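Local structure of pvivax hypothetical protein (Plasmodium vivax, 2B30) at residues N134-H139 against N180-V185; A53-I58 against L84-F89; M255-K260 against K273-C278; Y108-E113 against N230-H235. The protein is probably a magnesium-dependent phosphatase of the haloacid dehalogenase superfamily, with a calcium ion bound at its metal site in the crystal. All blocks are in the same frame, centred on the assembly; numbering follows the deposited sequence.

Overall arrangement
The four contacts divide between two parts of the chain. Interaction 1 lies within the six-stranded sheet of the cap and is almost wholly buried, a ladder of backbone hydrogen bonds with apolar side chains on both faces. Interactions 2, 3 and 4 belong to the Rossmann-like core, are partly buried, and rely on side chains and helix ends. Interaction 2 joins two helices through apolar contacts and a lysine on a carbonyl; interaction 3 joins two short helices and the turns after them; interaction 4 sets leucines against aromatic rings and a leucine, without hydrogen bonds. Interactions 3 and 4 meet through Phe259 and Leu233, and both touch the second subunit. Asn180 connects interaction 1 with residues of interaction 4.

Interaction 1 (N134-H139 against N180-V185); sequences NQTIFH and NKLMIV
Asn180 and Lys181 both direct their backbone amides at His139: Asn180 N lies 2.9 Å from His139 O, and Lys181 N adds a weak bond to the same oxygen. This classic beta bulge takes up one extra residue on the 180-185 side. The side-chain amide of Asn180 turns away from the strand pair, ND2 donating to Asp112 OD1 and Glu113 O. Lys181 O receives His139 N at 2.8 Å, while its side chain runs beside that of His139. Bent in its last two torsions, the lysine lays CE over one face of the imidazole, 4.0 Å from the ring centroid, a CH-pi contact, and its NZ makes a salt bridge with Glu217.

Leu182 turns to the other face of the sheet, where CD2 meets the Phe138 ring obliquely and CB lies 3.9 Å from Thr136 CG2, a methyl that itself sits over a face of that ring. Helix 117-129 packs on Phe138 and Leu182 through Tyr120, Leu123 and Leu127. The two strands are antiparallel neighbours inside the six-stranded sheet of the cap, as in subfamily IIB of the superfamily.

Met183 pairs with Ile137 by two bonds. Ile137 N points almost straight (177°) at Met183 O, yet from above the carbonyl plane. The flexible thioether leads off toward Phe155, passing Ile137 CD1. Ile184 lies alongside Thr136, whose hydroxyl bonds to Leu132 O. Val185 N donates to Gln135 O. Gln135, with CG between backbone N and carbonyl carbon (chi1 49°), returns the bond: its NE2 lies 2.9 Å from Val185 O.

Interaction 2 (A53-I58 against L84-F89); sequences AIKEAI and LKKMNF
Lys55 reaches across to the last turn of helix 81-87 and places NZ 2.7 Å from Lys86 O, in the plane of that carbonyl and on a lone pair. CG is anti to the backbone N (chi1 -174°) and the chain runs extended until a bend at chi4 (84°), which turns the ammonium back to the oxygen; its methylenes pass alongside the same carbonyl. A positive charge suits this spot, since the carbonyl-rich C-terminal end of a helix probably carries a partial negative charge. The rest of the contact is largely apolar. Ile54 comes obliquely onto the thioether of Met87, with CG2 3.6 Å from SD, and Ile58 CD1 rests against both Met87 O and the side chain of Phe89, 3.7 Å from Phe89 CB.

Both helices belong to the Rossmann-like core: helix 48-60 lies in the crossover between the neighbouring parallel strands 29-33 and 63-67, and helix 81-87 leads toward strand 94-96.

What sets Phe89 against Ile58 is a Schellman motif. Phe89 N bonds to Leu84 O at 3.1 Å and Asn88 N, weakly, to Lys85 O, with Asn88 as the C-prime residue. Its positive phi (64°) is tolerated well by asparagine among residues with side chains. Farther out, Met87 also packs on Phe79 and Ile51, whereas Ala53 and Ala57, small enough for close approach, meet Leu293 and Phe297 of helix 288-297.

Interaction 3 (M255-K260 against K273-C278); sequences MLSNFK and KSHAKC
Ser257 and His275 supply the polar link: His275 ND1 donates to Ser257 OG at 2.7 Å, the hydroxyl lying at the ring edge near its plane, but the N-H is poorly aimed (127°) and the bond is weak. The serine oxygen is also hydrogen-bonded to Ile253 O in its own helix, a role that a short hydroxyl side chain fills easily.

Two backbone carbonyls, Leu256 O and His275 O, lie near each other without bonding, each with its own donor: Ser262 OG serves the first and Asn204 ND2 of the second subunit the second.

The short helices 253-257 and 270-275 are successive links between the parallel strands 243-247, 261-264 and 278-279 of the Rossmann-like sheet. Helix 253-257 follows the loop carrying Asp248, a calcium ligand.

Apolar contact is slight: Leu256 CB lies 4.2 Å from Ala276 CB, and the small alanine allows the chains to come near. The lysines run side by side, and the methylenes of Lys277 pass alongside Lys260 O. Their ammonium groups stay 6.6 Å apart (Lys260 NZ to Lys277 NZ) and have different partners; Lys260 NZ pairs with Asp241 and Lys277 NZ donates to Ala21 O.

Interaction 4 (Y108-E113 against N230-H235); sequences YTLLDE and NYLLKH
Leu110 and Leu111 approach Tyr231, Leu232 and His235 with different first torsions. Leu110 holds CG beside its backbone N (chi1 -70°), which sends the two methyls among the side chains of the helix; Leu111 holds CG on the far side from its N (chi1 -165°) and reaches the tyrosine instead. The Leu110 branches divide the work. CD1 meets Leu232 CD2 at 3.9 Å, the two side chains crossing at about a right angle, and also lies near Tyr231 CB. CD2 sits over one face of the imidazole, 4.2 Å from the centroid of the His235 ring and 26° off its normal, a CH-pi contact. Leu111 CD1 comes to the far end of the phenol ring, 3.8 Å from Tyr231 CZ.

Two consecutive residues can face the same helix because the strand bulges here: Leu110 and Leu111 both lie opposite Val102 of the neighbouring strand, a classic beta bulge. Strand 109-112 is the outermost strand at one end of the eight-stranded core sheet within this chain, and helix 225-235 packs against it.

Leucines suit the place because their two methyls can each meet a different apolar or ring surface; no hydrogen bond joins the segments. Several polar ends have partners outside the contact. Tyr231 OH bonds to Lys234 NZ of the second subunit, while beyond the bulge Asp112 forms a salt bridge with Arg140 and Glu113 with Lys220.

Interaction 1 (N134-H139 against N180-V185)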
# COMPACT_ATOMS: atom_id res chain seq x y z
N ASN A 134 -17.36 -26.37 -2.17
CA ASN A 134 -18.15 -26.85 -1.02
C ASN A 134 -17.48 -26.62 0.35
O ASN A 134 -17.94 -27.16 1.36
CB ASN A 134 -18.56 -28.34 -1.18
CG ASN A 134 -19.39 -28.61 -2.46
OD1 ASN A 134 -20.23 -27.80 -2.87
ND2 ASN A 134 -19.16 -29.77 -3.08
N GLN A 135 -16.43 -25.80 0.39
CA GLN A 135 -15.84 -25.36 1.66
C GLN A 135 -15.49 -23.87 1.64
O GLN A 135 -14.61 -23.41 2.39
CB GLN A 135 -14.61 -26.21 1.99
CG GLN A 135 -13.64 -26.33 0.84
CD GLN A 135 -12.64 -27.44 1.04
OE1 GLN A 135 -12.79 -28.53 0.49
NE2 GLN A 135 -11.62 -27.18 1.85
N THR A 136 -16.21 -23.13 0.80
CA THR A 136 -15.94 -21.72 0.53
C THR A 136 -17.11 -20.83 0.97
O THR A 136 -18.24 -21.06 0.56
CB THR A 136 -15.68 -21.51 -0.98
OG1 THR A 136 -14.49 -22.20 -1.36
CG2 THR A 136 -15.53 -20.02 -1.33
N ILE A 137 -16.83 -19.82 1.79
CA ILE A 137 -17.87 -18.89 2.25
C ILE A 137 -17.90 -17.66 1.36
O ILE A 137 -16.92 -16.92 1.26
CB ILE A 137 -17.67 -18.47 3.72
CG1 ILE A 137 -17.53 -19.71 4.60
CG2 ILE A 137 -18.85 -17.62 4.19
CD1 ILE A 137 -17.03 -19.44 5.98
N PHE A 138 -19.04 -17.43 0.71
CA PHE A 138 -19.17 -16.38 -0.29
C PHE A 138 -19.76 -15.13 0.34
O PHE A 138 -20.87 -15.17 0.87
CB PHE A 138 -20.08 -16.86 -1.42
CG PHE A 138 -19.51 -18.01 -2.19
CD1 PHE A 138 -18.92 -17.80 -3.42
CD2 PHE A 138 -19.57 -19.30 -1.68
CE1 PHE A 138 -18.40 -18.85 -4.14
CE2 PHE A 138 -19.05 -20.36 -2.40
CZ PHE A 138 -18.46 -20.14 -3.63
N HIS A 139 -19.02 -14.02 0.28
CA HIS A 139 -19.41 -12.79 0.97
C HIS A 139 -19.82 -11.70 -0.02
O HIS A 139 -19.09 -11.41 -0.95
CB HIS A 139 -18.25 -12.27 1.81
CG HIS A 139 -17.94 -13.10 3.02
ND1 HIS A 139 -18.52 -12.87 4.25
CD2 HIS A 139 -17.08 -14.13 3.20
CE1 HIS A 139 -18.04 -13.73 5.13
NE2 HIS A 139 -17.16 -14.51 4.52
N ASN A 180 -17.59 -9.68 -2.67
CA ASN A 180 -16.56 -8.87 -2.03
C ASN A 180 -15.41 -9.74 -1.52
O ASN A 180 -14.25 -9.33 -1.53
CB ASN A 180 -17.12 -8.08 -0.85
CG ASN A 180 -18.14 -7.05 -1.27
OD1 ASN A 180 -19.34 -7.29 -1.21
ND2 ASN A 180 -17.67 -5.87 -1.68
N LYS A 181 -15.75 -10.95 -1.07
CA LYS A 181 -14.76 -11.86 -0.51
C LYS A 181 -15.18 -13.32 -0.57
O LYS A 181 -16.34 -13.65 -0.32
CB LYS A 181 -14.47 -11.48 0.94
CG LYS A 181 -13.50 -12.41 1.66
CD LYS A 181 -13.09 -11.83 2.99
CE LYS A 181 -14.14 -12.05 4.07
NZ LYS A 181 -13.71 -13.09 5.01
N LEU A 182 -14.22 -14.19 -0.89
CA LEU A 182 -14.38 -15.63 -0.68
C LEU A 182 -13.39 -16.05 0.41
O LEU A 182 -12.18 -15.87 0.26
CB LEU A 182 -14.10 -16.43 -1.96
CG LEU A 182 -14.80 -16.06 -3.26
CD1 LEU A 182 -14.60 -17.17 -4.27
CD2 LEU A 182 -16.27 -15.83 -3.07
N MET A 183 -13.91 -16.59 1.51
CA MET A 183 -13.06 -17.18 2.54
C MET A 183 -13.08 -18.69 2.38
O MET A 183 -14.05 -19.34 2.76
CB MET A 183 -13.54 -16.83 3.94
CG MET A 183 -12.55 -17.24 5.02
SD MET A 183 -13.39 -17.74 6.52
CE MET A 183 -11.98 -18.15 7.56
N ILE A 184 -12.02 -19.23 1.80
CA ILE A 184 -11.91 -20.67 1.60
C ILE A 184 -11.44 -21.31 2.91
O ILE A 184 -10.30 -21.11 3.34
CB ILE A 184 -10.95 -21.02 0.44
CG1 ILE A 184 -11.35 -20.27 -0.84
CG2 ILE A 184 -10.96 -22.52 0.16
CD1 ILE A 184 -10.44 -20.56 -2.03
N VAL A 185 -12.33 -22.06 3.55
CA VAL A 185 -11.99 -22.78 4.77
C VAL A 185 -11.15 -24.00 4.40
O VAL A 185 -11.54 -24.81 3.57
CB VAL A 185 -13.26 -23.19 5.55
CG1 VAL A 185 -12.90 -24.11 6.70
CG2 VAL A 185 -13.98 -21.96 6.07

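Interaction 2 (A53-I58 against L84-F89)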
# COMPACT_ATOMS: atom_id res chain seq x y z
N ALA A 53 -12.66 -0.02 27.52
CA ALA A 53 -11.62 0.78 26.87
C ALA A 53 -12.22 1.56 25.72
O ALA A 53 -12.02 2.77 25.61
CB ALA A 53 -10.49 -0.11 26.38
N ILE A 54 -12.95 0.85 24.87
CA ILE A 54 -13.63 1.48 23.76
C ILE A 54 -14.68 2.46 24.30
O ILE A 54 -14.77 3.60 23.82
CB ILE A 54 -14.26 0.44 22.84
CG1 ILE A 54 -13.14 -0.36 22.14
CG2 ILE A 54 -15.16 1.11 21.80
CD1 ILE A 54 -13.61 -1.62 21.46
N LYS A 55 -15.45 2.03 25.30
CA LYS A 55 -16.45 2.89 25.94
C LYS A 55 -15.84 4.22 26.33
O LYS A 55 -16.38 5.26 26.00
CB LYS A 55 -17.03 2.22 27.19
CG LYS A 55 -18.19 2.96 27.84
CD LYS A 55 -18.74 2.17 29.03
CE LYS A 55 -19.82 2.93 29.80
NZ LYS A 55 -21.19 2.79 29.22
N GLU A 56 -14.70 4.17 27.00
CA GLU A 56 -14.06 5.39 27.48
C GLU A 56 -13.47 6.21 26.33
O GLU A 56 -13.55 7.44 26.34
CB GLU A 56 -12.97 5.06 28.51
CG GLU A 56 -12.48 6.26 29.31
CD GLU A 56 -11.47 5.89 30.39
OE1 GLU A 56 -11.26 4.68 30.63
OE2 GLU A 56 -10.89 6.81 31.01
N ALA A 57 -12.91 5.52 25.33
CA ALA A 57 -12.30 6.17 24.16
C ALA A 57 -13.31 7.06 23.44
O ALA A 57 -12.99 8.17 23.03
CB ALA A 57 -11.73 5.13 23.20
N ILE A 58 -14.53 6.55 23.30
CA ILE A 58 -15.63 7.30 22.67
C ILE A 58 -16.06 8.49 23.54
O ILE A 58 -16.34 9.56 23.03
CB ILE A 58 -16.83 6.38 22.39
CG1 ILE A 58 -16.44 5.36 21.33
CG2 ILE A 58 -18.02 7.19 21.90
CD1 ILE A 58 -17.31 4.15 21.30
N LEU A 84 -22.62 -3.25 22.53
CA LEU A 84 -22.78 -2.11 21.63
C LEU A 84 -23.44 -0.94 22.36
O LEU A 84 -23.05 0.22 22.17
CB LEU A 84 -23.59 -2.50 20.39
CG LEU A 84 -23.09 -3.65 19.49
CD1 LEU A 84 -23.91 -3.72 18.22
CD2 LEU A 84 -21.60 -3.53 19.13
N LYS A 85 -24.44 -1.25 23.18
CA LYS A 85 -25.11 -0.24 24.01
C LYS A 85 -24.12 0.31 25.03
O LYS A 85 -24.00 1.52 25.20
CB LYS A 85 -26.32 -0.84 24.73
CG LYS A 85 -27.57 -1.02 23.87
CD LYS A 85 -28.39 0.26 23.79
CE LYS A 85 -29.84 0.01 23.40
NZ LYS A 85 -30.61 1.29 23.42
N LYS A 86 -23.42 -0.60 25.70
CA LYS A 86 -22.45 -0.25 26.73
C LYS A 86 -21.33 0.66 26.19
O LYS A 86 -20.95 1.62 26.84
CB LYS A 86 -21.86 -1.54 27.31
CG LYS A 86 -20.94 -1.36 28.52
CD LYS A 86 -20.54 -2.73 29.10
CE LYS A 86 -19.41 -2.63 30.14
NZ LYS A 86 -18.88 -3.97 30.53
N MET A 87 -20.82 0.35 25.00
CA MET A 87 -19.76 1.17 24.38
C MET A 87 -20.31 2.43 23.73
O MET A 87 -19.59 3.43 23.64
CB MET A 87 -19.04 0.38 23.29
CG MET A 87 -18.28 -0.82 23.76
SD MET A 87 -17.43 -1.62 22.41
CE MET A 87 -18.79 -2.25 21.42
N ASN A 88 -21.56 2.36 23.28
CA ASN A 88 -22.15 3.35 22.38
C ASN A 88 -21.40 3.34 21.04
O ASN A 88 -20.99 4.38 20.52
CB ASN A 88 -22.18 4.74 23.00
CG ASN A 88 -23.05 5.71 22.23
OD1 ASN A 88 -23.92 5.30 21.45
ND2 ASN A 88 -22.83 7.00 22.44
N PHE A 89 -21.23 2.14 20.50
CA PHE A 89 -20.50 1.90 19.26
C PHE A 89 -21.21 0.82 18.44
O PHE A 89 -21.61 -0.21 18.99
CB PHE A 89 -19.08 1.46 19.57
CG PHE A 89 -18.21 1.34 18.36
CD1 PHE A 89 -17.78 2.47 17.70
CD2 PHE A 89 -17.83 0.09 17.89
CE1 PHE A 89 -16.98 2.38 16.57
CE2 PHE A 89 -17.03 -0.02 16.76
CZ PHE A 89 -16.60 1.12 16.10

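Interaction 3 (M255-K260 against K273-C278)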
# COMPACT_ATOMS: atom_id res chain seq x y z
N MET A 255 -0.95 -1.78 7.33
CA MET A 255 -1.34 -0.70 8.23
C MET A 255 -0.38 -0.58 9.41
O MET A 255 -0.24 0.50 9.97
CB MET A 255 -2.78 -0.87 8.70
CG MET A 255 -2.99 -1.87 9.81
SD MET A 255 -4.73 -1.83 10.25
CE MET A 255 -4.78 -3.05 11.57
N LEU A 256 0.29 -1.66 9.78
CA LEU A 256 1.32 -1.61 10.83
C LEU A 256 2.62 -0.96 10.31
O LEU A 256 3.32 -0.27 11.07
CB LEU A 256 1.60 -3.00 11.38
CG LEU A 256 0.40 -3.68 12.07
CD1 LEU A 256 0.65 -5.17 12.29
CD2 LEU A 256 0.07 -2.98 13.37
N SER A 257 2.94 -1.17 9.04
CA SER A 257 4.15 -0.61 8.43
C SER A 257 4.05 0.88 8.16
O SER A 257 5.00 1.62 8.44
CB SER A 257 4.48 -1.32 7.11
OG SER A 257 4.87 -2.66 7.34
N ASN A 258 2.92 1.33 7.62
CA ASN A 258 2.78 2.71 7.16
C ASN A 258 2.31 3.72 8.21
O ASN A 258 2.21 4.91 7.94
CB ASN A 258 1.87 2.77 5.93
CG ASN A 258 2.42 1.98 4.77
OD1 ASN A 258 2.27 0.77 4.72
ND2 ASN A 258 3.06 2.65 3.82
N PHE A 259 2.02 3.25 9.42
CA PHE A 259 1.66 4.14 10.49
C PHE A 259 2.75 4.19 11.56
O PHE A 259 3.56 3.27 11.67
CB PHE A 259 0.31 3.74 11.06
CG PHE A 259 -0.83 4.11 10.16
CD1 PHE A 259 -1.13 5.46 9.91
CD2 PHE A 259 -1.62 3.14 9.56
CE1 PHE A 259 -2.18 5.82 9.07
CE2 PHE A 259 -2.66 3.50 8.71
CZ PHE A 259 -2.94 4.84 8.47
N LYS A 260 2.79 5.30 12.30
CA LYS A 260 3.87 5.58 13.25
C LYS A 260 3.59 4.95 14.59
O LYS A 260 4.46 4.32 15.17
CB LYS A 260 4.07 7.09 13.44
CG LYS A 260 5.28 7.45 14.34
CD LYS A 260 5.28 8.91 14.74
CE LYS A 260 5.76 9.79 13.63
NZ LYS A 260 5.43 11.23 13.85
N LYS A 273 4.86 -8.48 14.02
CA LYS A 273 5.68 -7.97 15.13
C LYS A 273 6.82 -7.06 14.65
O LYS A 273 7.12 -6.06 15.31
CB LYS A 273 6.27 -9.13 15.96
CG LYS A 273 5.28 -9.78 16.94
CD LYS A 273 5.94 -10.89 17.77
CE LYS A 273 4.97 -11.46 18.81
NZ LYS A 273 5.58 -12.45 19.74
N SER A 274 7.44 -7.42 13.52
CA SER A 274 8.56 -6.65 12.98
C SER A 274 8.11 -5.42 12.20
O SER A 274 8.79 -4.40 12.23
CB SER A 274 9.46 -7.52 12.11
OG SER A 274 8.71 -8.22 11.14
N HIS A 275 6.98 -5.51 11.51
CA HIS A 275 6.50 -4.40 10.68
C HIS A 275 5.91 -3.27 11.53
O HIS A 275 5.92 -2.10 11.13
CB HIS A 275 5.52 -4.89 9.62
CG HIS A 275 6.19 -5.49 8.42
ND1 HIS A 275 6.66 -4.72 7.38
CD2 HIS A 275 6.51 -6.77 8.12
CE1 HIS A 275 7.23 -5.50 6.48
NE2 HIS A 275 7.15 -6.75 6.91
N ALA A 276 5.43 -3.63 12.72
CA ALA A 276 4.94 -2.67 13.69
C ALA A 276 6.10 -1.94 14.35
O ALA A 276 7.24 -2.37 14.25
CB ALA A 276 4.10 -3.38 14.75
N LYS A 277 5.81 -0.83 15.01
CA LYS A 277 6.84 -0.05 15.70
C LYS A 277 7.24 -0.76 16.98
O LYS A 277 8.41 -0.78 17.37
CB LYS A 277 6.32 1.34 16.06
CG LYS A 277 7.40 2.36 16.44
CD LYS A 277 6.81 3.51 17.26
CE LYS A 277 7.37 4.88 16.86
NZ LYS A 277 6.72 5.99 17.65
N CYS A 278 6.23 -1.34 17.63
CA CYS A 278 6.38 -1.80 18.98
C CYS A 278 5.49 -3.00 19.26
O CYS A 278 4.30 -2.98 18.93
CB CYS A 278 6.02 -0.63 19.88
SG CYS A 278 6.29 -0.93 21.60

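Interaction 4 (Y108-E113 against N230-H235)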
# COMPACT_ATOMS: atom_id res chain seq x y z
N TYR A 108 -22.45 6.13 5.83
CA TYR A 108 -22.35 6.25 4.37
C TYR A 108 -21.30 5.28 3.82
O TYR A 108 -20.23 5.10 4.39
CB TYR A 108 -22.02 7.67 3.94
CG TYR A 108 -21.95 7.89 2.44
CD1 TYR A 108 -23.10 8.20 1.70
CD2 TYR A 108 -20.73 7.82 1.75
CE1 TYR A 108 -23.04 8.43 0.31
CE2 TYR A 108 -20.66 8.04 0.37
CZ TYR A 108 -21.81 8.34 -0.35
OH TYR A 108 -21.73 8.56 -1.72
N THR A 109 -21.65 4.65 2.70
CA THR A 109 -20.78 3.70 2.02
C THR A 109 -19.73 4.48 1.25
O THR A 109 -19.99 5.02 0.16
CB THR A 109 -21.57 2.80 1.06
OG1 THR A 109 -22.52 2.03 1.79
CG2 THR A 109 -20.64 1.85 0.33
N LEU A 110 -18.54 4.54 1.83
CA LEU A 110 -17.41 5.20 1.18
C LEU A 110 -16.83 4.29 0.11
O LEU A 110 -16.25 4.76 -0.85
CB LEU A 110 -16.35 5.59 2.21
CG LEU A 110 -16.70 6.74 3.18
CD1 LEU A 110 -15.62 6.96 4.25
CD2 LEU A 110 -16.91 7.99 2.40
N LEU A 111 -17.00 2.99 0.27
CA LEU A 111 -16.37 2.04 -0.63
C LEU A 111 -17.01 0.68 -0.48
O LEU A 111 -17.15 0.17 0.64
CB LEU A 111 -14.88 1.93 -0.30
CG LEU A 111 -14.03 1.24 -1.37
CD1 LEU A 111 -13.89 2.10 -2.64
CD2 LEU A 111 -12.65 0.92 -0.79
N ASP A 112 -17.42 0.13 -1.61
CA ASP A 112 -17.89 -1.24 -1.72
C ASP A 112 -17.25 -1.84 -2.96
O ASP A 112 -17.83 -1.78 -4.04
CB ASP A 112 -19.42 -1.28 -1.83
CG ASP A 112 -20.00 -2.71 -1.81
OD1 ASP A 112 -19.26 -3.69 -2.05
OD2 ASP A 112 -21.22 -2.85 -1.55
N GLU A 113 -16.04 -2.38 -2.83
CA GLU A 113 -15.36 -2.96 -3.99
C GLU A 113 -15.59 -4.46 -4.11
O GLU A 113 -15.32 -5.21 -3.18
CB GLU A 113 -13.86 -2.65 -3.96
CG GLU A 113 -13.55 -1.17 -4.22
CD GLU A 113 -14.06 -0.68 -5.56
OE1 GLU A 113 -13.48 -1.07 -6.60
OE2 GLU A 113 -15.05 0.09 -5.58
N ASN A 230 -7.46 4.79 4.35
CA ASN A 230 -7.15 6.09 3.76
C ASN A 230 -8.40 6.88 3.37
O ASN A 230 -8.38 8.12 3.38
CB ASN A 230 -6.19 5.96 2.57
CG ASN A 230 -4.71 5.75 3.01
OD1 ASN A 230 -4.38 5.83 4.20
ND2 ASN A 230 -3.82 5.48 2.02
N TYR A 231 -9.48 6.18 3.05
CA TYR A 231 -10.77 6.86 2.82
C TYR A 231 -11.21 7.62 4.06
O TYR A 231 -11.72 8.74 3.94
CB TYR A 231 -11.87 5.88 2.38
CG TYR A 231 -11.77 5.55 0.91
CD1 TYR A 231 -12.60 6.16 -0.02
CD2 TYR A 231 -10.80 4.66 0.45
CE1 TYR A 231 -12.48 5.89 -1.36
CE2 TYR A 231 -10.68 4.38 -0.88
CZ TYR A 231 -11.51 4.99 -1.78
OH TYR A 231 -11.37 4.68 -3.11
N LEU A 232 -11.02 7.02 5.24
CA LEU A 232 -11.38 7.65 6.51
C LEU A 232 -10.46 8.82 6.85
O LEU A 232 -10.90 9.84 7.36
CB LEU A 232 -11.36 6.64 7.66
CG LEU A 232 -12.46 5.58 7.65
CD1 LEU A 232 -12.32 4.68 8.88
CD2 LEU A 232 -13.84 6.23 7.61
N LEU A 233 -9.18 8.67 6.53
CA LEU A 233 -8.22 9.76 6.74
C LEU A 233 -8.59 10.97 5.88
O LEU A 233 -8.56 12.10 6.36
CB LEU A 233 -6.80 9.29 6.42
CG LEU A 233 -6.31 8.03 7.13
CD1 LEU A 233 -4.84 7.83 6.86
CD2 LEU A 233 -6.59 8.06 8.62
N LYS A 234 -8.92 10.72 4.62
CA LYS A 234 -9.29 11.77 3.68
C LYS A 234 -10.63 12.39 4.05
O LYS A 234 -10.77 13.61 4.05
CB LYS A 234 -9.33 11.23 2.24
CG LYS A 234 -7.95 11.02 1.64
CD LYS A 234 -7.39 12.31 1.04
CE LYS A 234 -7.90 12.53 -0.38
NZ LYS A 234 -7.57 13.88 -0.93
N HIS A 235 -11.61 11.54 4.37
CA HIS A 235 -12.96 12.01 4.69
C HIS A 235 -12.97 12.95 5.91
O HIS A 235 -13.72 13.92 5.93
CB HIS A 235 -13.90 10.81 4.92
CG HIS A 235 -15.35 11.17 4.92
ND1 HIS A 235 -16.04 11.53 3.78
CD2 HIS A 235 -16.26 11.21 5.93
CE1 HIS A 235 -17.30 11.79 4.08
NE2 HIS A 235 -17.46 11.60 5.38